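Local coordinates for PfhB2 (Pasteurella multocida, PDB 6U8T), which probably acts as a clan CA (papain-like) cysteine protease, the YopT-type domain of a bacterial toxin, at residues S133-T136 / K137-D141; N100-E104 / Q105-P109; G21-Y24 / K25-K29. The protein carries 1 engineered substitution. One frame throughout, in Å; residues are numbered along the deposited sequence.

Interaction 1: residues S133-T136 / K137-D141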
loop_
_atom_site.group_PDB
_atom_site.type_symbol
_atom_site.label_atom_id
_atom_site.label_comp_id
_atom_site.label_asym_id
_atom_site.label_seq_id
_atom_site.Cartn_x
_atom_site.Cartn_y
_atom_site.Cartn_z
ATOM N N SER C 133 -9.589 11.401 13.263
ATOM C CA SER C 133 -10.614 11.792 14.247
ATOM C C SER C 133 -11.858 10.913 14.050
ATOM O O SER C 133 -12.396 10.453 15.069
ATOM C CB SER C 133 -10.883 13.274 14.185
ATOM O OG SER C 133 -11.817 13.563 13.165
ATOM N N ALA C 134 -12.322 10.686 12.825
ATOM C CA ALA C 134 -13.535 9.856 12.593
ATOM C C ALA C 134 -13.256 8.399 12.998
ATOM O O ALA C 134 -14.161 7.771 13.572
ATOM C CB ALA C 134 -14.001 9.958 11.165
ATOM N N LEU C 135 -12.063 7.872 12.720
ATOM C CA LEU C 135 -11.659 6.489 13.107
ATOM C C LEU C 135 -11.687 6.362 14.630
ATOM O O LEU C 135 -12.249 5.374 15.130
ATOM C CB LEU C 135 -10.250 6.188 12.603
ATOM C CG LEU C 135 -9.609 4.903 13.132
ATOM C CD1 LEU C 135 -10.398 3.679 12.688
ATOM C CD2 LEU C 135 -8.160 4.790 12.688
ATOM N N THR C 136 -11.080 7.327 15.328
ATOM C CA THR C 136 -10.958 7.367 16.807
ATOM C C THR C 136 -12.353 7.357 17.448
ATOM O O THR C 136 -12.537 6.603 18.438
ATOM C CB THR C 136 -10.115 8.554 17.252
ATOM O OG1 THR C 136 -8.826 8.400 16.652
ATOM C CG2 THR C 136 -9.975 8.606 18.758
ATOM N N LYS C 137 -13.294 8.140 16.918
ATOM C CA LYS C 137 -14.700 8.198 17.411
ATOM C C LYS C 137 -15.367 6.828 17.194
ATOM O O LYS C 137 -16.048 6.355 18.098
ATOM C CB LYS C 137 -15.465 9.323 16.698
ATOM C CG LYS C 137 -16.543 10.073 17.466
ATOM C CD LYS C 137 -17.975 9.857 16.928
ATOM C CE LYS C 137 -18.726 11.141 16.620
ATOM N NZ LYS C 137 -19.634 10.970 15.457
ATOM N N ALA C 138 -15.185 6.203 16.032
ATOM C CA ALA C 138 -15.794 4.889 15.711
ATOM C C ALA C 138 -15.272 3.809 16.683
ATOM O O ALA C 138 -16.056 2.934 17.076
ATOM C CB ALA C 138 -15.519 4.517 14.267
ATOM N N ILE C 139 -13.986 3.865 17.038
ATOM C CA ILE C 139 -13.355 2.908 18.001
ATOM C C ILE C 139 -13.979 3.120 19.397
ATOM O O ILE C 139 -14.375 2.125 20.014
ATOM C CB ILE C 139 -11.815 3.065 18.019
ATOM C CG1 ILE C 139 -11.213 2.628 16.681
ATOM C CG2 ILE C 139 -11.203 2.330 19.216
ATOM C CD1 ILE C 139 -9.778 3.021 16.502
ATOM N N LEU C 140 -14.101 4.366 19.847
ATOM C CA LEU C 140 -14.523 4.703 21.242
ATOM C C LEU C 140 -16.038 4.608 21.408
ATOM O O LEU C 140 -16.453 4.380 22.534
ATOM C CB LEU C 140 -14.004 6.096 21.616
ATOM C CG LEU C 140 -12.487 6.166 21.821
ATOM C CD1 LEU C 140 -12.071 7.590 22.158
ATOM C CD2 LEU C 140 -12.017 5.152 22.864
ATOM N N ASP C 141 -16.834 4.799 20.355
ATOM C CA ASP C 141 -18.322 4.800 20.426
ATOM C C ASP C 141 -18.789 3.416 20.868
ATOM O O ASP C 141 -18.349 2.425 20.290
ATOM C CB ASP C 141 -18.974 5.151 19.086
ATOM C CG ASP C 141 -20.487 5.383 19.149
ATOM O OD1 ASP C 141 -21.096 5.473 20.245
ATOM O OD2 ASP C 141 -21.057 5.601 18.082
#
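Leu-135 and Ile-139 sit one turn apart on helix 133-140, and the delta methyl of Ile-139, CD1, rests 3.9 Å from the branch carbon CG of Leu-135. The two side chains cross at a slant: the leucine has CG anti to its backbone N (chi1 170°), whereas the isoleucine sends CG1 back over Leu-135 O, at 3.3 Å. Next round the helix Thr-136 and Leu-140 run side by side in the same direction, with Thr-136 CG2 4.1 Å from Leu-140 CD1. The threonine thus offers its methyl to the leucine while OG1, beside the backbone N, hydrogen-bonds to Ile-132 O.

The polar part is main-chain. Four successive i to i+4 bonds join the segments, from Lys-137 N to Ser-133 O (3.1 Å) through to Leu-140 N and Thr-136 O (3.1 Å), the regular pattern of an alpha-helix. Asp-141 leaves helical geometry, and Lys-150 NZ donates to its carbonyl O.

Leu-135 and Ile-139 press on Ile-152 of strand 147-155, and Ala-138 on Val-123 of strand 117-127. The second subunit adds Phe-214 on Leu-135 and Val-216 on Ala-138, both from its strand 212-219, with Lys-195 of its helix 187-201 on Thr-136 and Val-172 of its strand 171-176 on Leu-140.

Interaction 2: residues N100-E104 / Q105-P109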
loop_
_atom_site.group_PDB
_atom_site.type_symbol
_atom_site.label_atom_id
_atom_site.label_comp_id
_atom_site.label_asym_id
_atom_site.label_seq_id
_atom_site.Cartn_x
_atom_site.Cartn_y
_atom_site.Cartn_z
ATOM N N ASN C 100 -18.760 -15.202 10.488
ATOM C CA ASN C 100 -19.373 -16.525 10.778
ATOM C C ASN C 100 -18.565 -17.220 11.885
ATOM O O ASN C 100 -19.182 -17.791 12.817
ATOM C CB ASN C 100 -19.457 -17.433 9.555
ATOM C CG ASN C 100 -20.479 -16.971 8.540
ATOM O OD1 ASN C 100 -20.201 -17.030 7.352
ATOM N ND2 ASN C 100 -21.652 -16.528 8.962
ATOM N N TRP C 101 -17.243 -17.168 11.791
ATOM C CA TRP C 101 -16.326 -17.754 12.806
ATOM C C TRP C 101 -16.589 -17.104 14.171
ATOM O O TRP C 101 -16.720 -17.844 15.166
ATOM C CB TRP C 101 -14.859 -17.607 12.390
ATOM C CG TRP C 101 -13.913 -18.308 13.308
ATOM C CD1 TRP C 101 -13.528 -19.615 13.226
ATOM C CD2 TRP C 101 -13.275 -17.766 14.480
ATOM N NE1 TRP C 101 -12.697 -19.930 14.267
ATOM C CE2 TRP C 101 -12.510 -18.809 15.045
ATOM C CE3 TRP C 101 -13.279 -16.522 15.106
ATOM C CZ2 TRP C 101 -11.706 -18.627 16.162
ATOM C CZ3 TRP C 101 -12.508 -16.345 16.234
ATOM C CH2 TRP C 101 -11.742 -17.394 16.763
ATOM N N LEU C 102 -16.705 -15.781 14.209
ATOM C CA LEU C 102 -16.916 -15.016 15.464
ATOM C C LEU C 102 -18.243 -15.432 16.102
ATOM O O LEU C 102 -18.269 -15.621 17.328
ATOM C CB LEU C 102 -16.836 -13.520 15.188
ATOM C CG LEU C 102 -15.410 -12.979 15.060
ATOM C CD1 LEU C 102 -15.415 -11.579 14.479
ATOM C CD2 LEU C 102 -14.684 -12.997 16.399
ATOM N N GLN C 103 -19.291 -15.661 15.308
ATOM C CA GLN C 103 -20.622 -16.053 15.843
ATOM C C GLN C 103 -20.568 -17.494 16.342
ATOM O O GLN C 103 -21.076 -17.749 17.456
ATOM C CB GLN C 103 -21.705 -15.773 14.809
ATOM C CG GLN C 103 -22.019 -14.280 14.707
ATOM C CD GLN C 103 -23.084 -13.960 13.686
ATOM O OE1 GLN C 103 -24.258 -14.280 13.854
ATOM N NE2 GLN C 103 -22.694 -13.310 12.609
ATOM N N GLU C 104 -19.893 -18.379 15.605
ATOM C CA GLU C 104 -19.580 -19.765 16.045
ATOM C C GLU C 104 -18.896 -19.774 17.422
ATOM O O GLU C 104 -19.128 -20.691 18.177
ATOM C CB GLU C 104 -18.748 -20.457 14.979
ATOM C CG GLU C 104 -19.598 -20.945 13.844
ATOM C CD GLU C 104 -18.868 -21.707 12.763
ATOM O OE1 GLU C 104 -17.620 -21.615 12.716
ATOM O OE2 GLU C 104 -19.569 -22.384 11.979
ATOM N N GLN C 105 -18.081 -18.786 17.747
ATOM C CA GLN C 105 -17.355 -18.731 19.045
ATOM C C GLN C 105 -18.198 -18.007 20.091
ATOM O O GLN C 105 -17.690 -17.824 21.192
ATOM C CB GLN C 105 -16.032 -17.973 18.947
ATOM C CG GLN C 105 -15.128 -18.417 17.807
ATOM C CD GLN C 105 -14.829 -19.891 17.817
ATOM O OE1 GLN C 105 -14.331 -20.425 18.796
ATOM N NE2 GLN C 105 -15.090 -20.539 16.692
ATOM N N GLY C 106 -19.415 -17.579 19.750
ATOM C CA GLY C 106 -20.330 -16.983 20.732
ATOM C C GLY C 106 -20.221 -15.471 20.782
ATOM O O GLY C 106 -20.881 -14.896 21.654
ATOM N N VAL C 107 -19.487 -14.840 19.862
ATOM C CA VAL C 107 -19.382 -13.354 19.758
ATOM C C VAL C 107 -20.616 -12.839 19.016
ATOM O O VAL C 107 -20.964 -13.414 17.964
ATOM C CB VAL C 107 -18.097 -12.912 19.028
ATOM C CG1 VAL C 107 -18.016 -11.402 18.952
ATOM C CG2 VAL C 107 -16.850 -13.481 19.690
ATOM N N VAL C 108 -21.257 -11.798 19.533
ATOM C CA VAL C 108 -22.571 -11.288 19.012
ATOM C C VAL C 108 -22.339 -9.936 18.346
ATOM O O VAL C 108 -22.043 -8.958 19.015
ATOM C CB VAL C 108 -23.658 -11.193 20.119
ATOM C CG1 VAL C 108 -24.953 -10.651 19.542
ATOM C CG2 VAL C 108 -23.894 -12.528 20.803
ATOM N N PRO C 109 -22.473 -9.847 17.015
ATOM C CA PRO C 109 -22.370 -8.576 16.314
ATOM C C PRO C 109 -23.457 -7.599 16.799
ATOM O O PRO C 109 -24.580 -8.017 16.968
ATOM C CB PRO C 109 -22.608 -8.936 14.814
ATOM C CG PRO C 109 -22.586 -10.425 14.714
ATOM C CD PRO C 109 -22.805 -10.956 16.107
HETATM O O HOH W 1 -22.716 -15.747 18.233
#
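Gln-105 folds its side chain over the indole of Trp-101 just where helix 91-104 ends in a Schellman motif. Its CG sits 3.5 Å from the centroid of the six-membered ring, almost exactly on the ring normal, a CH-pi contact. Because the chain bends at chi2, the amide beyond CG swings back across the same face and stacks on the indole with the planes 16° apart. NE2 then lies over the pyrrole side of the ring and also makes a weak hydrogen bond with Trp-101 O, at 3.5 Å, a slight link from the amide to the last turn. The indole in turn packs on helix 20-51, where it meets the ring of His-44.

Gly-106 follows with a positive phi of 93°, a conformation that glycine takes readily, having no side chain to meet the carbonyl before it. Its N bonds to Gln-103 O at 2.8 Å, coming from 62° out of the carbonyl plane.

Val-107 supplies the wider bond of the motif, its N reaching Leu-102 O at 2.9 Å. Its CG2 touches Leu-102 CD2 at 4.0 Å, the apolar contact that commonly accompanies a Schellman turn, and Tyr-219 of the second subunit packs on both residues. The carbonyl O of Val-107 receives the CA-H of Gln-103 and shares a water with Gln-103 O; the water donates to Gln-103 O at 2.7 Å and to Val-107 O at 2.9 Å.

Beyond Val-108, whose backbone is hydrogen-bonded to the second subunit, Pro-109 returns to the helix. The extended side chain of Gln-103 crosses its ring roughly at right angles, with Gln-103 NE2 3.6 Å from Pro-109 CG.

Interaction 3: residues G21-Y24 / K25-K29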
loop_
_atom_site.group_PDB
_atom_site.type_symbol
_atom_site.label_atom_id
_atom_site.label_comp_id
_atom_site.label_asym_id
_atom_site.label_seq_id
_atom_site.Cartn_x
_atom_site.Cartn_y
_atom_site.Cartn_z
ATOM N N GLY C 21 11.533 -5.730 -9.316
ATOM C CA GLY C 21 10.140 -6.163 -9.527
ATOM C C GLY C 21 9.838 -7.493 -8.851
ATOM O O GLY C 21 8.753 -7.622 -8.282
ATOM N N GLU C 22 10.743 -8.472 -8.919
ATOM C CA GLU C 22 10.536 -9.806 -8.269
ATOM C C GLU C 22 10.514 -9.644 -6.752
ATOM O O GLU C 22 9.639 -10.242 -6.104
ATOM C CB GLU C 22 11.599 -10.826 -8.712
ATOM C CG GLU C 22 11.397 -11.309 -10.137
ATOM C CD GLU C 22 9.983 -11.760 -10.486
ATOM O OE1 GLU C 22 9.398 -12.537 -9.702
ATOM O OE2 GLU C 22 9.457 -11.334 -11.549
ATOM N N VAL C 23 11.414 -8.839 -6.213
ATOM C CA VAL C 23 11.403 -8.448 -4.776
ATOM C C VAL C 23 10.042 -7.797 -4.451
ATOM O O VAL C 23 9.447 -8.162 -3.418
ATOM C CB VAL C 23 12.587 -7.519 -4.444
ATOM C CG1 VAL C 23 12.443 -6.879 -3.051
ATOM C CG2 VAL C 23 13.924 -8.265 -4.618
ATOM N N TYR C 24 9.539 -6.886 -5.293
ATOM C CA TYR C 24 8.251 -6.203 -5.027
ATOM C C TYR C 24 7.100 -7.233 -4.983
ATOM O O TYR C 24 6.206 -7.107 -4.137
ATOM C CB TYR C 24 7.991 -5.033 -5.997
ATOM C CG TYR C 24 6.704 -4.339 -5.662
ATOM C CD1 TYR C 24 6.615 -3.576 -4.518
ATOM C CD2 TYR C 24 5.544 -4.568 -6.372
ATOM C CE1 TYR C 24 5.440 -2.931 -4.167
ATOM C CE2 TYR C 24 4.338 -4.013 -5.985
ATOM C CZ TYR C 24 4.284 -3.185 -4.885
ATOM O OH TYR C 24 3.083 -2.618 -4.534
ATOM N N LYS C 25 7.117 -8.236 -5.859
ATOM C CA LYS C 25 6.049 -9.276 -5.876
ATOM C C LYS C 25 6.086 -10.125 -4.587
ATOM O O LYS C 25 5.015 -10.496 -4.094
ATOM C CB LYS C 25 6.167 -10.091 -7.151
ATOM C CG LYS C 25 5.771 -9.317 -8.412
ATOM C CD LYS C 25 5.563 -10.204 -9.606
ATOM C CE LYS C 25 6.836 -10.771 -10.180
ATOM N NZ LYS C 25 6.634 -11.238 -11.583
ATOM N N GLU C 26 7.272 -10.387 -4.040
ATOM C CA GLU C 26 7.439 -11.098 -2.741
ATOM C C GLU C 26 6.858 -10.222 -1.611
ATOM O O GLU C 26 6.148 -10.757 -0.749
ATOM C CB GLU C 26 8.913 -11.433 -2.473
ATOM C CG GLU C 26 9.452 -12.588 -3.303
ATOM C CD GLU C 26 8.643 -13.864 -3.160
ATOM O OE1 GLU C 26 8.332 -14.286 -1.985
ATOM O OE2 GLU C 26 8.322 -14.457 -4.216
ATOM N N ILE C 27 7.092 -8.908 -1.665
ATOM C CA ILE C 27 6.550 -7.937 -0.668
ATOM C C ILE C 27 5.018 -7.970 -0.721
ATOM O O ILE C 27 4.359 -8.067 0.339
ATOM C CB ILE C 27 7.129 -6.541 -0.914
ATOM C CG1 ILE C 27 8.622 -6.476 -0.587
ATOM C CG2 ILE C 27 6.350 -5.514 -0.128
ATOM C CD1 ILE C 27 9.315 -5.171 -1.005
ATOM N N VAL C 28 4.442 -7.919 -1.916
ATOM C CA VAL C 28 2.961 -7.956 -2.101
ATOM C C VAL C 28 2.417 -9.252 -1.483
ATOM O O VAL C 28 1.425 -9.183 -0.741
ATOM C CB VAL C 28 2.575 -7.805 -3.585
ATOM C CG1 VAL C 28 1.130 -8.199 -3.843
ATOM C CG2 VAL C 28 2.841 -6.387 -4.089
ATOM N N LYS C 29 3.057 -10.385 -1.741
ATOM C CA LYS C 29 2.638 -11.705 -1.194
ATOM C C LYS C 29 2.668 -11.643 0.340
ATOM O O LYS C 29 1.689 -12.107 0.985
ATOM C CB LYS C 29 3.556 -12.813 -1.724
ATOM C CG LYS C 29 3.112 -14.236 -1.413
ATOM C CD LYS C 29 4.195 -15.294 -1.625
ATOM C CE LYS C 29 4.612 -15.499 -3.069
ATOM N NZ LYS C 29 3.662 -16.382 -3.790
#
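Lys-25 runs back along helix 20-51 to the carboxylate of Glu-22. Its CB starts 3.6 Å from Glu-22 O. The next atom, Lys-25 CG, passes 3.4 Å from Gly-21 O, and that carbonyl also accepts the backbone N-H of Lys-25. The chain then bends at chi3 (-72°), which brings CE against both carboxylate oxygens, 3.0 Å from Glu-22 OE2 and slightly farther from OE1. At the tip NZ forms a salt bridge with Glu-22 OE2 at 2.8 Å, reaching that oxygen on its syn side and 23° out of the carboxylate plane. The ammonium has a second partner in Lys-201 O, at the end of helix 187-201, so it links two helices as well as two side chains.

This is an i to i+3 salt bridge on an alpha-helix, laid over the i to i+4 backbone bonds donated by Lys-25, Glu-26, Ile-27 and Val-28. The two side chains lie alongside each other, pointing the same way. A further carboxylate stands near the pair: Glu-26 OE2 is 5.9 Å from Glu-22 OE1, and these like charges would probably repel each other mildly, while the lysine is paired to Glu-22.

Another face of the helix is apolar. Tyr-24 holds CG anti to its backbone N (chi1 -178°), and its ring leans obliquely over the next turn, where CE2 comes within 3.4 Å of Val-28 CG2. Leu-156 of the second subunit packs on the tyrosine. Val-23 CG1 approaches Ile-27 CD1 at 4.1 Å, and Ile-27 in turn packs against Ile-27 of the second subunit.

In the fold
Along the chain the order is interaction 3, interaction 2, interaction 1, each local to one helix or helix end. Interaction 3 lies near the start of helix 20-51, and interaction 2, at the end of helix 91-104, packs against a later part of that same long helix; their centres are about 35 Å apart. Interactions 1 and 2 lie closer, about 23 Å between centres, and both touch strand 117-127. Interaction 3 is on the opposite side of the chain's centre from the other two, about 34 Å from interaction 1 between centres. All three touch the second subunit, so the dimer interface extends over widely separated parts of an elongated chain.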